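PDB 3BJ6: transcriptional regulator, MarR family from Silicibacter pomeroyi DSS-3, which probably binds DNA as a dimeric transcription factor of the MarR family, using a winged helix-turn-helix in each subunit. Local coordinates for residues 32-38 against 107-111; 42-46 against 63-67. All coordinates share one frame; numbering follows the deposited sequence.

Interaction 1: 32-38 against 107-111; sequences GTLREGV and IITAI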
loop_
_atom_site.group_PDB
_atom_site.type_symbol
_atom_site.label_atom_id
_atom_site.label_comp_id
_atom_site.label_asym_id
_atom_site.label_seq_id
_atom_site.Cartn_x
_atom_site.Cartn_y
_atom_site.Cartn_z
ATOM N N GLY A 32 2.941 -15.095 -10.504
ATOM C CA GLY A 32 2.753 -15.043 -11.954
ATOM C C GLY A 32 4.032 -14.710 -12.704
ATOM O O GLY A 32 4.345 -15.321 -13.740
ATOM N N THR A 33 4.807 -13.754 -12.195
ATOM C CA THR A 33 6.013 -13.352 -12.908
ATOM C C THR A 33 7.067 -14.461 -12.916
ATOM O O THR A 33 7.773 -14.632 -13.918
ATOM C CB THR A 33 6.625 -12.047 -12.375
ATOM O OG1 THR A 33 7.164 -12.235 -11.035
ATOM C CG2 THR A 33 5.610 -10.935 -12.395
ATOM N N LEU A 34 7.217 -15.197 -11.801
ATOM C CA LEU A 34 8.268 -16.216 -11.759
ATOM C C LEU A 34 7.971 -17.385 -12.731
ATOM O O LEU A 34 8.892 -18.072 -13.206
ATOM C CB LEU A 34 8.480 -16.753 -10.332
ATOM C CG LEU A 34 9.107 -15.767 -9.313
ATOM C CD1 LEU A 34 9.114 -16.424 -7.898
ATOM C CD2 LEU A 34 10.501 -15.326 -9.706
ATOM N N ARG A 35 6.701 -17.620 -13.017
ATOM C CA ARG A 35 6.326 -18.614 -14.052
ATOM C C ARG A 35 6.901 -18.245 -15.415
ATOM O O ARG A 35 7.225 -19.129 -16.205
ATOM C CB ARG A 35 4.811 -18.756 -14.144
ATOM C CG ARG A 35 4.303 -19.899 -13.274
ATOM C CD ARG A 35 2.786 -20.069 -13.340
ATOM N NE ARG A 35 2.292 -20.974 -14.389
ATOM C CZ ARG A 35 2.084 -22.280 -14.242
ATOM N NH1 ARG A 35 2.381 -22.905 -13.093
ATOM N NH2 ARG A 35 1.571 -22.968 -15.250
ATOM N N GLU A 36 7.043 -16.939 -15.684
ATOM C CA GLU A 36 7.708 -16.476 -16.936
ATOM C C GLU A 36 9.173 -16.122 -16.746
ATOM O O GLU A 36 9.788 -15.476 -17.609
ATOM C CB GLU A 36 6.948 -15.268 -17.521
ATOM C CG GLU A 36 5.482 -15.600 -17.835
ATOM C CD GLU A 36 5.314 -16.577 -19.017
ATOM O OE1 GLU A 36 4.292 -17.288 -19.042
ATOM O OE2 GLU A 36 6.186 -16.632 -19.909
ATOM N N GLY A 37 9.735 -16.516 -15.598
ATOM C CA GLY A 37 11.159 -16.361 -15.351
ATOM C C GLY A 37 11.616 -14.988 -14.916
ATOM O O GLY A 37 12.818 -14.675 -15.031
ATOM N N VAL A 38 10.698 -14.142 -14.437
ATOM C CA VAL A 38 11.102 -12.792 -14.037
ATOM C C VAL A 38 10.554 -12.428 -12.651
ATOM O O VAL A 38 9.634 -13.062 -12.168
ATOM C CB VAL A 38 10.708 -11.699 -15.101
ATOM C CG1 VAL A 38 11.293 -12.070 -16.528
ATOM C CG2 VAL A 38 9.196 -11.477 -15.151
ATOM N N ILE A 107 7.065 -12.176 -22.824
ATOM C CA ILE A 107 6.955 -12.333 -21.380
ATOM C C ILE A 107 5.927 -11.351 -20.770
ATOM O O ILE A 107 5.021 -11.771 -20.056
ATOM C CB ILE A 107 8.328 -12.202 -20.719
ATOM C CG1 ILE A 107 9.093 -13.511 -20.963
ATOM C CG2 ILE A 107 8.168 -11.936 -19.210
ATOM C CD1 ILE A 107 10.576 -13.430 -20.584
ATOM N N ILE A 108 6.037 -10.062 -21.086
ATOM C CA ILE A 108 5.108 -9.098 -20.429
ATOM C C ILE A 108 3.661 -9.294 -20.912
ATOM O O ILE A 108 2.716 -9.176 -20.125
ATOM C CB ILE A 108 5.608 -7.596 -20.462
ATOM C CG1 ILE A 108 4.745 -6.725 -19.535
ATOM C CG2 ILE A 108 5.634 -7.052 -21.897
ATOM C CD1 ILE A 108 4.852 -7.102 -18.043
ATOM N N THR A 109 3.504 -9.691 -22.180
ATOM C CA THR A 109 2.188 -10.022 -22.730
ATOM C C THR A 109 1.565 -11.179 -21.974
ATOM O O THR A 109 0.377 -11.136 -21.627
ATOM C CB THR A 109 2.285 -10.380 -24.232
ATOM O OG1 THR A 109 2.797 -9.241 -24.935
ATOM C CG2 THR A 109 0.932 -10.737 -24.828
ATOM N N ALA A 110 2.366 -12.219 -21.755
ATOM C CA ALA A 110 1.912 -13.416 -21.042
ATOM C C ALA A 110 1.555 -13.082 -19.599
ATOM O O ALA A 110 0.509 -13.502 -19.090
ATOM C CB ALA A 110 2.982 -14.534 -21.091
ATOM N N ILE A 111 2.405 -12.318 -18.935
ATOM C CA ILE A 111 2.129 -11.931 -17.549
ATOM C C ILE A 111 0.795 -11.149 -17.439
ATOM O O ILE A 111 -0.065 -11.448 -16.592
ATOM C CB ILE A 111 3.330 -11.105 -16.970
ATOM C CG1 ILE A 111 4.558 -12.024 -16.751
ATOM C CG2 ILE A 111 2.929 -10.415 -15.649
ATOM C CD1 ILE A 111 5.909 -11.257 -16.454
#

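Interaction 2: 42-46 against 63-67; sequences QRAIL and ALQMK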
loop_
_atom_site.group_PDB
_atom_site.type_symbol
_atom_site.label_atom_id
_atom_site.label_comp_id
_atom_site.label_asym_id
_atom_site.label_seq_id
_atom_site.Cartn_x
_atom_site.Cartn_y
_atom_site.Cartn_z
ATOM N N GLN A 42 11.393 -6.653 -12.185
ATOM C CA GLN A 42 11.609 -6.789 -13.628
ATOM C C GLN A 42 10.324 -6.595 -14.456
ATOM O O GLN A 42 10.346 -5.907 -15.470
ATOM C CB GLN A 42 12.279 -8.131 -13.954
ATOM C CG GLN A 42 13.702 -8.236 -13.350
ATOM C CD GLN A 42 14.211 -9.696 -13.277
ATOM O OE1 GLN A 42 13.525 -10.633 -13.688
ATOM N NE2 GLN A 42 15.420 -9.878 -12.722
ATOM N N ARG A 43 9.214 -7.204 -14.010
ATOM C CA ARG A 43 7.895 -6.978 -14.587
ATOM C C ARG A 43 7.565 -5.481 -14.662
ATOM O O ARG A 43 7.055 -5.045 -15.661
ATOM C CB ARG A 43 6.832 -7.695 -13.745
ATOM C CG ARG A 43 5.385 -7.438 -14.167
ATOM C CD ARG A 43 4.413 -7.606 -12.987
ATOM N NE ARG A 43 3.062 -7.205 -13.423
ATOM C CZ ARG A 43 2.653 -5.949 -13.592
ATOM N NH1 ARG A 43 3.461 -4.921 -13.327
ATOM N NH2 ARG A 43 1.420 -5.726 -14.027
ATOM N N ALA A 44 7.808 -4.719 -13.593
ATOM C CA ALA A 44 7.468 -3.283 -13.565
ATOM C C ALA A 44 8.206 -2.563 -14.712
ATOM O O ALA A 44 7.617 -1.748 -15.424
ATOM C CB ALA A 44 7.875 -2.652 -12.195
ATOM N N ILE A 45 9.482 -2.882 -14.901
ATOM C CA ILE A 45 10.280 -2.266 -15.990
ATOM C C ILE A 45 9.783 -2.721 -17.375
ATOM O O ILE A 45 9.664 -1.897 -18.288
ATOM C CB ILE A 45 11.815 -2.494 -15.808
ATOM C CG1 ILE A 45 12.414 -1.386 -14.902
ATOM C CG2 ILE A 45 12.586 -2.467 -17.140
ATOM C CD1 ILE A 45 11.875 -1.424 -13.523
ATOM N N LEU A 46 9.497 -4.022 -17.545
ATOM C CA LEU A 46 8.945 -4.492 -18.829
ATOM C C LEU A 46 7.622 -3.810 -19.136
ATOM O O LEU A 46 7.337 -3.430 -20.282
ATOM C CB LEU A 46 8.779 -6.034 -18.833
ATOM C CG LEU A 46 10.069 -6.841 -18.555
ATOM C CD1 LEU A 46 9.743 -8.361 -18.481
ATOM C CD2 LEU A 46 11.126 -6.571 -19.646
ATOM N N ALA A 63 8.046 7.706 -14.457
ATOM C CA ALA A 63 6.747 7.068 -14.785
ATOM C C ALA A 63 6.344 6.058 -13.730
ATOM O O ALA A 63 5.181 5.973 -13.357
ATOM C CB ALA A 63 6.808 6.391 -16.141
ATOM N N LEU A 64 7.326 5.304 -13.242
ATOM C CA LEU A 64 7.098 4.246 -12.261
ATOM C C LEU A 64 7.220 4.761 -10.807
ATOM O O LEU A 64 6.963 4.010 -9.860
ATOM C CB LEU A 64 8.125 3.115 -12.471
ATOM C CG LEU A 64 8.085 2.464 -13.859
ATOM C CD1 LEU A 64 9.152 1.383 -14.015
ATOM C CD2 LEU A 64 6.728 1.874 -14.087
ATOM N N GLN A 65 7.646 6.016 -10.648
ATOM C CA GLN A 65 7.914 6.617 -9.329
ATOM C C GLN A 65 8.874 5.757 -8.503
ATOM O O GLN A 65 8.596 5.391 -7.349
ATOM C CB GLN A 65 6.595 6.926 -8.576
ATOM C CG GLN A 65 5.760 8.015 -9.271
ATOM C CD GLN A 65 4.579 8.506 -8.435
ATOM O OE1 GLN A 65 3.572 7.790 -8.226
ATOM N NE2 GLN A 65 4.690 9.754 -7.960
HETATM N N MSE A 66 9.994 5.402 -9.132
HETATM C CA MSE A 66 11.016 4.582 -8.516
HETATM C C MSE A 66 12.365 5.333 -8.569
HETATM O O MSE A 66 12.590 6.145 -9.447
HETATM C CB MSE A 66 11.107 3.218 -9.221
HETATM C CG MSE A 66 10.010 2.222 -8.817
HETATM SE SE MSE A 66 9.887 0.606 -9.954
HETATM C CE MSE A 66 11.585 0.701 -10.788
ATOM N N LYS A 67 13.234 5.041 -7.620
ATOM C CA LYS A 67 14.530 5.683 -7.500
ATOM C C LYS A 67 15.463 5.244 -8.623
ATOM O O LYS A 67 15.350 4.131 -9.137
ATOM C CB LYS A 67 15.139 5.334 -6.127
ATOM C CG LYS A 67 14.357 5.975 -4.955
ATOM C CD LYS A 67 14.936 5.590 -3.586
ATOM C CE LYS A 67 14.222 6.373 -2.476
ATOM N NZ LYS A 67 14.608 5.842 -1.134
#

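Interaction 1: 32-38 against 107-111
Ile107 begins the contact by lying against the backbone and stem of Glu36: its CD1 comes 3.7 Å from Glu36 O, while its other branch, CG2, is 3.9 Å from Glu36 CB. The same CG2 meets Val38 CG1 tip to tip, so one methyl touches both residues of the turn that flank Gly37. One turn later along helix 102-123, the methyl of Ala110 lies over the face of the Glu36 carboxylate, with Ala110 CB 3.7 Å from Glu36 OE1. The Glu36 chain bends at chi2 (-69°), which folds the acid group back over this methyl. Ile111, which is buried, closes the contact. Ile111 CG1 lies alongside the Glu36 stem, 3.8 Å from Glu36 CG, the two side chains running past each other in opposite directions. At the end of the same chain, Ile111 CD1 comes 3.5 Å from Val38 CG2 and 4.1 Å from Thr33 CG2. The surface they pack on is shaped by a Schellman motif that ends helix 18-35: Val38 N bonds to Thr33 O at 3.0 Å, Gly37 N bonds to Leu34 O, and Gly37 takes the positive phi. Thr33 O also accepts from Glu36 N. Leu83 covers Val38 and Ile107 from a neighbouring loop. With no hydrogen bond or salt bridge between the segments, the helix end is held against helix 102-123 here by van der Waals packing, and Glu36 contributes its aliphatic stem and the face of its carboxylate, with no charged partner in 107-111.

Interaction 2: 42-46 against 63-67
The carbonyl oxygen of Ala44 is met by both methyls of Leu64: CD1 of Leu64 is 3.8 Å from Ala44 O and CD2 4.0 Å, contacts of apolar groups against a helix carbonyl rather than hydrogen bonds. Leu64 CD1 also touches Ile45 CD1 at 3.9 Å, the two side chains crossing at about a right angle. Ile45 CB does not face the other segment, but the bend at chi2 (64°) brings its CD1 against both Leu64 and the selenomethionine Met66. Ile45 CD1 is modelled 3.5 Å from Met66 CE, closer than usual, but the nearly eclipsed last torsion of Met66 (chi3 17°) makes that closeness doubtful. The selenium takes a looser position over the small residue, Met66 SE lying 4.4 Å from Ala44 CB. A Schellman motif with Gln65 at positive phi ends helix 57-64 between Leu64 and Met66, whose CB atoms both point to helix 40-51. Ile74 and Leu75 of helix 68-80 pack on Ile45, and Ile71 on Met66. Arg19 of the second subunit hydrogen-bonds to the carbonyls of Leu64 and Gln65 and packs on Met66. Helices 57-64 and 68-80, joined by this short turn and backed by helix 40-51, form the helix-turn-helix of the MarR winged-helix domain, in which helix 68-80 would be the recognition helix.

How the interactions relate
Interaction 1 and interaction 2 have centres about 15 Å apart and lie on two sides of helix 40-51, which follows helix 18-35 in the chain. The order is 32-38, 42-46, 63-67, 107-111, so the helix-turn-helix contact falls entirely between the two partners of interaction 1. Arg43, on helix 40-51 beside the residues of interaction 2, reaches interaction 1: Arg43 CD is 3.6 Å from Thr33 CG2, its NE lies against Ile111, and its guanidinium forms salt bridges with Glu115 and Glu47 and a hydrogen bond with Tyr12 of the second subunit. Helix 40-51 thus packs between the junction of helices 18-35 and 102-123 and the presumed DNA-reading unit, so one helix meets both contacts, and interaction 2 also borders the second subunit.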